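Local coordinates for allergen Bos d 2 (Bos taurus, PDB 4WFV), which probably carries pheromones, as a secreted lipocalin of the small-molecule-binding, odorant-binding type, and is a major allergen of cow dander, at residues 17-22 and 147-152; 86-91 and 100-105. All blocks are in the same frame, centred on the assembly; numbering follows the deposited sequence. Where two conformers were deposited one is given.

Contact 1 of 2, residues 17-22 and 147-152; sequences RIIYAA and NLIKTD
Segment 17-22, on strand 17-23, the first of the lipocalin barrel, meets the chain leaving the short last strand where Tyr-20 pairs with Asn-147, an antiparallel non-hydrogen-bonded pair with CA atoms 4.6 Å apart. Next to that pair, Ile-19 O serves two N-H groups: it accepts from Leu-148 N at 2.8 Å, which comes to it from above the carbonyl plane, and takes a weak second bond from Ile-149 N. The edge strand gives way here to a turn: Asn-147 OD1 accepts from Lys-150 N at 2.9 Å, an Asx motif at the entry to the 3-10 segment 149-150. The Asn-147 amide comes obliquely to the Tyr-20 ring, planes 70° apart and ND2 3.7 Å from CE1, its CG set opposite the backbone N (chi1 -178°); water 2 joins ND2 to Tyr-20 OH. Ile-19 and Tyr-20 also form a classic beta bulge against Gly-116 of strand 110-118. Leu-148 is buried, its CD2 3.6 Å from Ile-18 CD1 and its CD1 3.9 Å from Ala-21 CB. Ile-149 lies alongside Ile-19, CD1 to CD1 at 3.9 Å. Water 1 donates both to Ile-18 O and to Asp-152 OD2, which also salt-bridges Arg-40.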
ATOM      1  N   ARG A  17      -8.308   4.718   2.521  1.00  9.55           N
ATOM      2  CA  ARG A  17      -8.782   3.335   2.565  0.51  9.42           C
ATOM      3  C   ARG A  17      -8.033   2.564   1.493  1.00  8.86           C
ATOM      4  O   ARG A  17      -7.742   3.107   0.431  1.00 11.10           O
ATOM      5  CB  ARG A  17     -10.280   3.249   2.262  0.51  9.48           C
ATOM      6  CG  ARG A  17     -11.177   3.937   3.276  0.51 12.57           C
ATOM      7  CD  ARG A  17     -12.657   3.740   2.962  0.51 13.31           C
ATOM      8  NE  ARG A  17     -13.486   4.586   3.814  0.51 16.08           N
ATOM      9  CZ  ARG A  17     -13.869   5.817   3.496  0.51 10.44           C
ATOM     10  NH1 ARG A  17     -13.513   6.341   2.335  0.51 15.05           N
ATOM     11  NH2 ARG A  17     -14.614   6.522   4.339  0.51 14.36           N
ATOM     12  N   ILE A  18      -7.738   1.301   1.746  1.00  8.08           N
ATOM     13  CA  ILE A  18      -7.160   0.481   0.689  1.00  8.20           C
ATOM     14  C   ILE A  18      -8.270  -0.176  -0.097  1.00  8.06           C
ATOM     15  O   ILE A  18      -9.177  -0.784   0.472  1.00  9.37           O
ATOM     16  CB  ILE A  18      -6.152  -0.555   1.227  1.00  6.02           C
ATOM     17  CG1 ILE A  18      -5.455  -1.281   0.071  1.00  6.42           C
ATOM     18  CG2 ILE A  18      -6.809  -1.537   2.189  1.00  8.48           C
ATOM     19  CD1 ILE A  18      -4.129  -1.901   0.495  1.00  8.75           C
ATOM     20  N   ILE A  19      -8.217  -0.016  -1.416  1.00  6.18           N
ATOM     21  CA  ILE A  19      -9.209  -0.633  -2.287  1.00  7.22           C
ATOM     22  C   ILE A  19      -8.670  -1.933  -2.874  1.00  6.54           C
ATOM     23  O   ILE A  19      -9.349  -2.975  -2.812  1.00  7.75           O
ATOM     24  CB  ILE A  19      -9.635   0.313  -3.427  1.00  6.50           C
ATOM     25  CG1 ILE A  19      -9.953   1.710  -2.881  1.00  7.14           C
ATOM     26  CG2 ILE A  19     -10.806  -0.278  -4.201  1.00  7.30           C
ATOM     27  CD1 ILE A  19     -11.031   1.727  -1.791  1.00  8.19           C
ATOM     28  N   TYR A  20      -7.445  -1.883  -3.402  1.00  6.56           N
ATOM     29  CA  TYR A  20      -6.855  -3.045  -4.053  1.00  6.67           C
ATOM     30  C   TYR A  20      -5.436  -3.291  -3.580  1.00  7.02           C
ATOM     31  O   TYR A  20      -4.724  -2.385  -3.142  1.00  7.16           O
ATOM     32  CB  TYR A  20      -6.777  -2.839  -5.573  1.00  7.60           C
ATOM     33  CG  TYR A  20      -8.111  -2.703  -6.263  1.00  8.25           C
ATOM     34  CD1 TYR A  20      -8.935  -3.797  -6.442  1.00  8.29           C
ATOM     35  CD2 TYR A  20      -8.528  -1.474  -6.771  1.00  8.63           C
ATOM     36  CE1 TYR A  20     -10.170  -3.674  -7.085  1.00  9.29           C
ATOM     37  CE2 TYR A  20      -9.757  -1.333  -7.397  1.00  9.52           C
ATOM     38  CZ  TYR A  20     -10.562  -2.435  -7.566  1.00 11.01           C
ATOM     39  OH  TYR A  20     -11.780  -2.307  -8.190  1.00 13.02           O
ATOM     40  N   ALA A  21      -5.016  -4.542  -3.726  1.00  6.49           N
ATOM     41  CA  ALA A  21      -3.600  -4.883  -3.651  1.00  6.21           C
ATOM     42  C   ALA A  21      -3.326  -5.882  -4.755  1.00  7.19           C
ATOM     43  O   ALA A  21      -4.239  -6.563  -5.221  1.00  8.85           O
ATOM     44  CB  ALA A  21      -3.231  -5.471  -2.295  1.00  7.46           C
ATOM     45  N   ALA A  22      -2.069  -5.969  -5.174  1.00  6.30           N
ATOM     46  CA  ALA A  22      -1.676  -6.932  -6.200  1.00  5.32           C
ATOM     47  C   ALA A  22      -0.250  -7.330  -5.915  1.00  6.33           C
ATOM     48  O   ALA A  22       0.533  -6.517  -5.445  1.00  7.77           O
ATOM     49  CB  ALA A  22      -1.794  -6.311  -7.611  1.00  7.17           C
ATOM     50  N   ASN A 147      -9.435  -7.359  -4.208  1.00 10.03           N
ATOM     51  CA  ASN A 147     -10.185  -6.219  -3.699  1.00  9.11           C
ATOM     52  C   ASN A 147     -10.235  -6.320  -2.182  1.00  9.93           C
ATOM     53  O   ASN A 147     -10.901  -7.192  -1.627  1.00 12.69           O
ATOM     54  CB  ASN A 147     -11.595  -6.141  -4.284  1.00 11.12           C
ATOM     55  CG  ASN A 147     -12.360  -4.921  -3.789  1.00 12.93           C
ATOM     56  OD1 ASN A 147     -12.398  -4.641  -2.591  1.00 12.00           O
ATOM     57  ND2 ASN A 147     -12.960  -4.176  -4.717  1.00 15.10           N
ATOM     58  N   LEU A 148      -9.473  -5.468  -1.523  1.00  6.74           N
ATOM     59  CA  LEU A 148      -9.366  -5.501  -0.074  1.00  7.04           C
ATOM     60  C   LEU A 148     -10.516  -4.811   0.648  1.00  7.71           C
ATOM     61  O   LEU A 148     -10.898  -5.242   1.731  1.00  7.42           O
ATOM     62  CB  LEU A 148      -8.045  -4.871   0.376  1.00  8.04           C
ATOM     63  CG  LEU A 148      -6.879  -5.852   0.543  1.00  7.81           C
ATOM     64  CD1 LEU A 148      -6.615  -6.627  -0.751  1.00  8.23           C
ATOM     65  CD2 LEU A 148      -5.621  -5.104   0.976  1.00  9.72           C
ATOM     66  N   ILE A 149     -11.061  -3.747   0.079  1.00  7.94           N
ATOM     67  CA  ILE A 149     -12.114  -3.057   0.814  1.00  7.35           C
ATOM     68  C   ILE A 149     -13.331  -3.964   1.023  1.00  8.31           C
ATOM     69  O   ILE A 149     -14.009  -3.865   2.053  1.00  9.40           O
ATOM     70  CB  ILE A 149     -12.465  -1.686   0.209  1.00  7.18           C
ATOM     71  CG1 ILE A 149     -13.464  -0.981   1.135  1.00  9.26           C
ATOM     72  CG2 ILE A 149     -13.041  -1.819  -1.196  1.00 10.15           C
ATOM     73  CD1 ILE A 149     -13.593   0.494   0.885  1.00 10.61           C
ATOM     74  N   LYS A 150     -13.578  -4.887   0.095  1.00  8.41           N
ATOM     75  CA  LYS A 150     -14.726  -5.782   0.230  1.00  9.82           C
ATOM     76  C   LYS A 150     -14.574  -6.804   1.361  1.00  8.35           C
ATOM     77  O   LYS A 150     -15.542  -7.480   1.724  1.00 10.54           O
ATOM     78  CB  LYS A 150     -15.025  -6.493  -1.094  1.00 11.11           C
ATOM     79  CG  LYS A 150     -15.596  -5.557  -2.158  1.00 13.72           C
ATOM     80  CD  LYS A 150     -15.741  -6.241  -3.507  1.00 18.89           C
ATOM     81  CE  LYS A 150     -16.243  -5.257  -4.558  1.00 20.42           C
ATOM     82  NZ  LYS A 150     -17.648  -4.851  -4.286  1.00 32.63           N
ATOM     83  N   THR A 151     -13.379  -6.922   1.930  1.00  7.68           N
ATOM     84  CA  THR A 151     -13.211  -7.763   3.118  1.00  8.58           C
ATOM     85  C   THR A 151     -12.764  -6.954   4.335  1.00  8.26           C
ATOM     86  O   THR A 151     -12.392  -7.524   5.368  1.00  9.28           O
ATOM     87  CB  THR A 151     -12.206  -8.927   2.875  1.00 10.05           C
ATOM     88  OG1 THR A 151     -10.883  -8.397   2.715  1.00 10.50           O
ATOM     89  CG2 THR A 151     -12.596  -9.737   1.632  1.00 11.96           C
ATOM     90  N   ASP A 152     -12.818  -5.624   4.223  1.00  7.53           N
ATOM     91  CA  ASP A 152     -12.378  -4.759   5.314  1.00  6.20           C
ATOM     92  C   ASP A 152     -13.514  -4.485   6.282  1.00  8.47           C
ATOM     93  O   ASP A 152     -14.208  -3.460   6.195  1.00  7.85           O
ATOM     94  CB  ASP A 152     -11.823  -3.444   4.774  1.00  6.87           C
ATOM     95  CG  ASP A 152     -11.149  -2.607   5.849  1.00  7.01           C
ATOM     96  OD1 ASP A 152     -11.306  -2.935   7.047  1.00  7.84           O
ATOM     97  OD2 ASP A 152     -10.485  -1.613   5.498  1.00  8.65           O
TER
HETATM   98  O   HOH W   1     -10.111  -0.206   3.171  1.00 12.93           O
HETATM   99  O   HOH W   2     -13.391  -4.741  -7.681  1.00 23.52           O

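Contact 2 of 2, residues 86-91 and 100-105; sequences NTLEVI and TYVENY
Asn-86 and Asn-104 reach one another through different first torsions: CG of Asn-86 stands beside its backbone N (chi1 -59°), whereas CG of Asn-104 lies anti to its own (chi1 169°). The two side chains thus run side by side on one face of the beta hairpin 85-93/97-105, part of the lipocalin barrel wall. Asn-104 ND2 donates to Asn-86 OD1 at 2.8 Å with an N-H...O angle of 163°. The acceptor lies in the Asn-104 amide plane, but the donor sits above the carbonyl plane of Asn-86. Both amides are buried and hydrogen-bonded further to backbone carbonyls ahead of strand 85-93, Asn-86 ND2 to Phe-82 O and Leu-80 O, Asn-104 ND2 to Tyr-83 O.

The register is regular and antiparallel, the strand axes approaching to 4.6 Å. Thr-87 with Glu-103 and Glu-89 with Tyr-101 are hydrogen-bonded pairs, each closed by two backbone bonds; between them lies the non-hydrogen-bonded pair Leu-88 and Val-102. On the face shared with the asparagines, Leu-88 CG packs 3.9 Å from Val-102 CG2, while Leu-88 CD2 lies 4.0 Å from Thr-100 CG2, the two side chains crossing at a slant. Thr-100 OG1 is hydrogen-bonded to Glu-115 OE1 of the next strand, 110-118.

The other face carries Thr-87, Glu-89, Tyr-101 and Glu-103. Near the turn, Ile-91 CG2 touches Tyr-101 CB at 3.9 Å. Thr-87 OG1 is hydrogen-bonded to water 3, which donates to Tyr-101 O, and to water 4, which donates to Glu-103 OE1. The extended Glu-103 chain places its other oxygen at the tyrosine hydroxyl, which also has Lys-112 NZ as a partner: Tyr-101 OH donates to the anti lone pair of Glu-103 OE2 at 2.6 Å.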
ATOM      1  N   ASN A  86      11.088  -4.161   3.847  1.00  8.22           N
ATOM      2  CA  ASN A  86      10.325  -3.586   2.757  1.00  7.81           C
ATOM      3  C   ASN A  86      10.911  -2.291   2.260  1.00  8.72           C
ATOM      4  O   ASN A  86      11.340  -1.452   3.048  1.00 10.81           O
ATOM      5  CB  ASN A  86       8.922  -3.250   3.248  1.00  9.21           C
ATOM      6  CG  ASN A  86       8.188  -4.448   3.781  1.00  8.70           C
ATOM      7  OD1 ASN A  86       7.611  -5.210   3.016  1.00 10.89           O
ATOM      8  ND2 ASN A  86       8.180  -4.609   5.100  1.00 10.00           N
ATOM      9  N   THR A  87      10.870  -2.104   0.950  1.00  8.28           N
ATOM     10  CA  THR A  87      10.874  -0.747   0.430  1.00  9.23           C
ATOM     11  C   THR A  87       9.451  -0.432   0.026  1.00  9.85           C
ATOM     12  O   THR A  87       8.724  -1.305  -0.448  1.00 11.39           O
ATOM     13  CB  THR A  87      11.821  -0.544  -0.756  1.00 10.64           C
ATOM     14  OG1 THR A  87      11.570  -1.524  -1.767  1.00 12.28           O
ATOM     15  CG2 THR A  87      13.277  -0.644  -0.292  1.00 15.64           C
ATOM     16  N   LEU A  88       9.053   0.809   0.262  1.00  9.64           N
ATOM     17  CA  LEU A  88       7.733   1.292  -0.113  1.00  8.16           C
ATOM     18  C   LEU A  88       7.905   2.611  -0.838  1.00 11.04           C
ATOM     19  O   LEU A  88       8.438   3.567  -0.280  1.00 10.46           O
ATOM     20  CB  LEU A  88       6.849   1.477   1.129  1.00 10.95           C
ATOM     21  CG  LEU A  88       5.398   1.919   0.902  1.00 11.27           C
ATOM     22  CD1 LEU A  88       4.513   1.424   2.034  1.00 14.67           C
ATOM     23  CD2 LEU A  88       5.270   3.429   0.731  1.00 14.32           C
ATOM     24  N   GLU A  89       7.450   2.645  -2.084  1.00  8.00           N
ATOM     25  CA  GLU A  89       7.577   3.823  -2.921  1.00 10.49           C
ATOM     26  C   GLU A  89       6.199   4.358  -3.274  1.00  9.94           C
ATOM     27  O   GLU A  89       5.331   3.608  -3.704  1.00  9.65           O
ATOM     28  CB  GLU A  89       8.314   3.480  -4.214  1.00 11.70           C
ATOM     29  CG  GLU A  89       8.556   4.700  -5.093  1.00 11.14           C
ATOM     30  CD  GLU A  89       9.183   4.364  -6.428  1.00 15.53           C
ATOM     31  OE1 GLU A  89       9.462   3.180  -6.691  1.00 17.52           O
ATOM     32  OE2 GLU A  89       9.403   5.298  -7.230  1.00 17.38           O
ATOM     33  N   VAL A  90       5.998   5.657  -3.098  1.00 10.30           N
ATOM     34  CA  VAL A  90       4.786   6.296  -3.598  1.00  8.40           C
ATOM     35  C   VAL A  90       4.981   6.545  -5.092  1.00 10.97           C
ATOM     36  O   VAL A  90       5.833   7.339  -5.484  1.00 12.14           O
ATOM     37  CB  VAL A  90       4.501   7.625  -2.863  1.00 10.57           C
ATOM     38  CG1 VAL A  90       3.227   8.275  -3.415  1.00 10.87           C
ATOM     39  CG2 VAL A  90       4.375   7.378  -1.367  1.00 13.99           C
ATOM     40  N   ILE A  91       4.215   5.848  -5.932  1.00  7.90           N
ATOM     41  CA  ILE A  91       4.419   5.928  -7.381  1.00  9.17           C
ATOM     42  C   ILE A  91       3.315   6.721  -8.083  1.00  9.24           C
ATOM     43  O   ILE A  91       3.430   7.051  -9.273  1.00 13.56           O
ATOM     44  CB  ILE A  91       4.603   4.534  -8.024  1.00  8.65           C
ATOM     45  CG1 ILE A  91       3.385   3.633  -7.776  1.00  9.99           C
ATOM     46  CG2 ILE A  91       5.866   3.876  -7.496  1.00 10.12           C
ATOM     47  CD1 ILE A  91       3.369   2.388  -8.655  1.00  9.67           C
ATOM     48  N   THR A 100       1.057   2.701  -3.999  1.00  6.23           N
ATOM     49  CA  THR A 100       2.378   2.342  -3.499  1.00  6.78           C
ATOM     50  C   THR A 100       2.921   1.169  -4.289  1.00  7.75           C
ATOM     51  O   THR A 100       2.161   0.354  -4.818  1.00  7.77           O
ATOM     52  CB  THR A 100       2.355   1.911  -2.020  1.00  8.54           C
ATOM     53  OG1 THR A 100       1.630   0.678  -1.892  1.00 10.05           O
ATOM     54  CG2 THR A 100       1.723   2.982  -1.151  1.00 10.56           C
ATOM     55  N   TYR A 101       4.248   1.094  -4.364  1.00  8.32           N
ATOM     56  CA  TYR A 101       4.936  -0.069  -4.891  1.00  8.86           C
ATOM     57  C   TYR A 101       5.863  -0.562  -3.794  1.00  8.51           C
ATOM     58  O   TYR A 101       6.686   0.192  -3.281  1.00  9.35           O
ATOM     59  CB  TYR A 101       5.729   0.268  -6.158  1.00  9.63           C
ATOM     60  CG  TYR A 101       6.625  -0.864  -6.605  1.00  9.81           C
ATOM     61  CD1 TYR A 101       6.088  -2.054  -7.092  1.00 11.18           C
ATOM     62  CD2 TYR A 101       8.007  -0.763  -6.507  1.00 10.41           C
ATOM     63  CE1 TYR A 101       6.903  -3.105  -7.488  1.00  9.72           C
ATOM     64  CE2 TYR A 101       8.836  -1.820  -6.903  1.00 12.06           C
ATOM     65  CZ  TYR A 101       8.271  -2.981  -7.390  1.00 11.75           C
ATOM     66  OH  TYR A 101       9.072  -4.030  -7.779  1.00 13.43           O
ATOM     67  N   VAL A 102       5.699  -1.820  -3.415  1.00  8.06           N
ATOM     68  CA  VAL A 102       6.438  -2.398  -2.308  1.00  8.54           C
ATOM     69  C   VAL A 102       7.249  -3.586  -2.793  1.00  6.77           C
ATOM     70  O   VAL A 102       6.741  -4.426  -3.548  1.00  9.77           O
ATOM     71  CB  VAL A 102       5.461  -2.863  -1.214  1.00  8.04           C
ATOM     72  CG1 VAL A 102       6.174  -3.695  -0.154  1.00 10.70           C
ATOM     73  CG2 VAL A 102       4.737  -1.662  -0.606  1.00 10.67           C
ATOM     74  N   GLU A 103       8.511  -3.643  -2.380  1.00  7.18           N
ATOM     75  CA  GLU A 103       9.297  -4.865  -2.521  1.00  7.63           C
ATOM     76  C   GLU A 103       9.565  -5.386  -1.119  1.00  7.77           C
ATOM     77  O   GLU A 103      10.184  -4.714  -0.289  1.00  9.24           O
ATOM     78  CB  GLU A 103      10.609  -4.624  -3.288  1.00  9.05           C
ATOM     79  CG  GLU A 103      10.381  -4.149  -4.713  1.00 11.73           C
ATOM     80  CD  GLU A 103      11.627  -4.197  -5.575  1.00 17.24           C
ATOM     81  OE1 GLU A 103      12.743  -4.342  -5.022  1.00 23.71           O
ATOM     82  OE2 GLU A 103      11.484  -4.085  -6.812  1.00 15.54           O
ATOM     83  N   ASN A 104       9.057  -6.580  -0.846  1.00  7.18           N
ATOM     84  CA  ASN A 104       9.235  -7.210   0.454  1.00  8.46           C
ATOM     85  C   ASN A 104      10.185  -8.391   0.325  1.00  7.42           C
ATOM     86  O   ASN A 104      10.090  -9.169  -0.619  1.00  8.27           O
ATOM     87  CB  ASN A 104       7.880  -7.684   0.992  1.00  7.49           C
ATOM     88  CG  ASN A 104       8.003  -8.587   2.205  1.00  7.45           C
ATOM     89  OD1 ASN A 104       8.124  -9.809   2.073  1.00  9.04           O
ATOM     90  ND2 ASN A 104       7.947  -7.998   3.391  1.00  8.32           N
ATOM     91  N   TYR A 105      11.112  -8.501   1.265  1.00  8.03           N
ATOM     92  CA  TYR A 105      11.998  -9.654   1.323  1.00  7.45           C
ATOM     93  C   TYR A 105      11.844 -10.300   2.685  1.00  7.75           C
ATOM     94  O   TYR A 105      12.000  -9.640   3.718  1.00  9.10           O
ATOM     95  CB  TYR A 105      13.448  -9.218   1.103  1.00 10.31           C
ATOM     96  CG  TYR A 105      14.487 -10.292   1.363  1.00  9.81           C
ATOM     97  CD1 TYR A 105      14.563 -11.430   0.566  1.00 10.28           C
ATOM     98  CD2 TYR A 105      15.411 -10.146   2.393  1.00 11.35           C
ATOM     99  CE1 TYR A 105      15.528 -12.416   0.809  1.00 10.93           C
ATOM    100  CE2 TYR A 105      16.364 -11.105   2.631  1.00 11.88           C
ATOM    101  CZ  TYR A 105      16.414 -12.230   1.836  1.00  9.37           C
ATOM    102  OH  TYR A 105      17.376 -13.179   2.090  1.00 13.79           O
TER
HETATM  103  O   HOH W   3       9.603  -0.231  -3.333  1.00 12.08           O
HETATM  104  O   HOH W   4      13.815  -2.672  -2.781  1.00 19.40           O

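How the contacts relate
Both contacts reach one antiparallel sheet, contact 1 at its 146-147 edge, and lie on opposite sides of the chain's centre, their centres about 17 Å apart and their nearest atoms about 7 Å apart, without touching. Contact 2 is nested along the chain within the loop that contact 1 closes: it joins sequence neighbours 85-93 and 97-105, whereas contact 1 brings residues near the start of the fold to residues near its end. Strand 110-118 links them through the sheet, lying between strand 97-105 of contact 2 and strand 17-23 of contact 1. A local hairpin and a pairing of segments 125 residues apart thus both build the lipocalin barrel, the family framework for carrying small molecules.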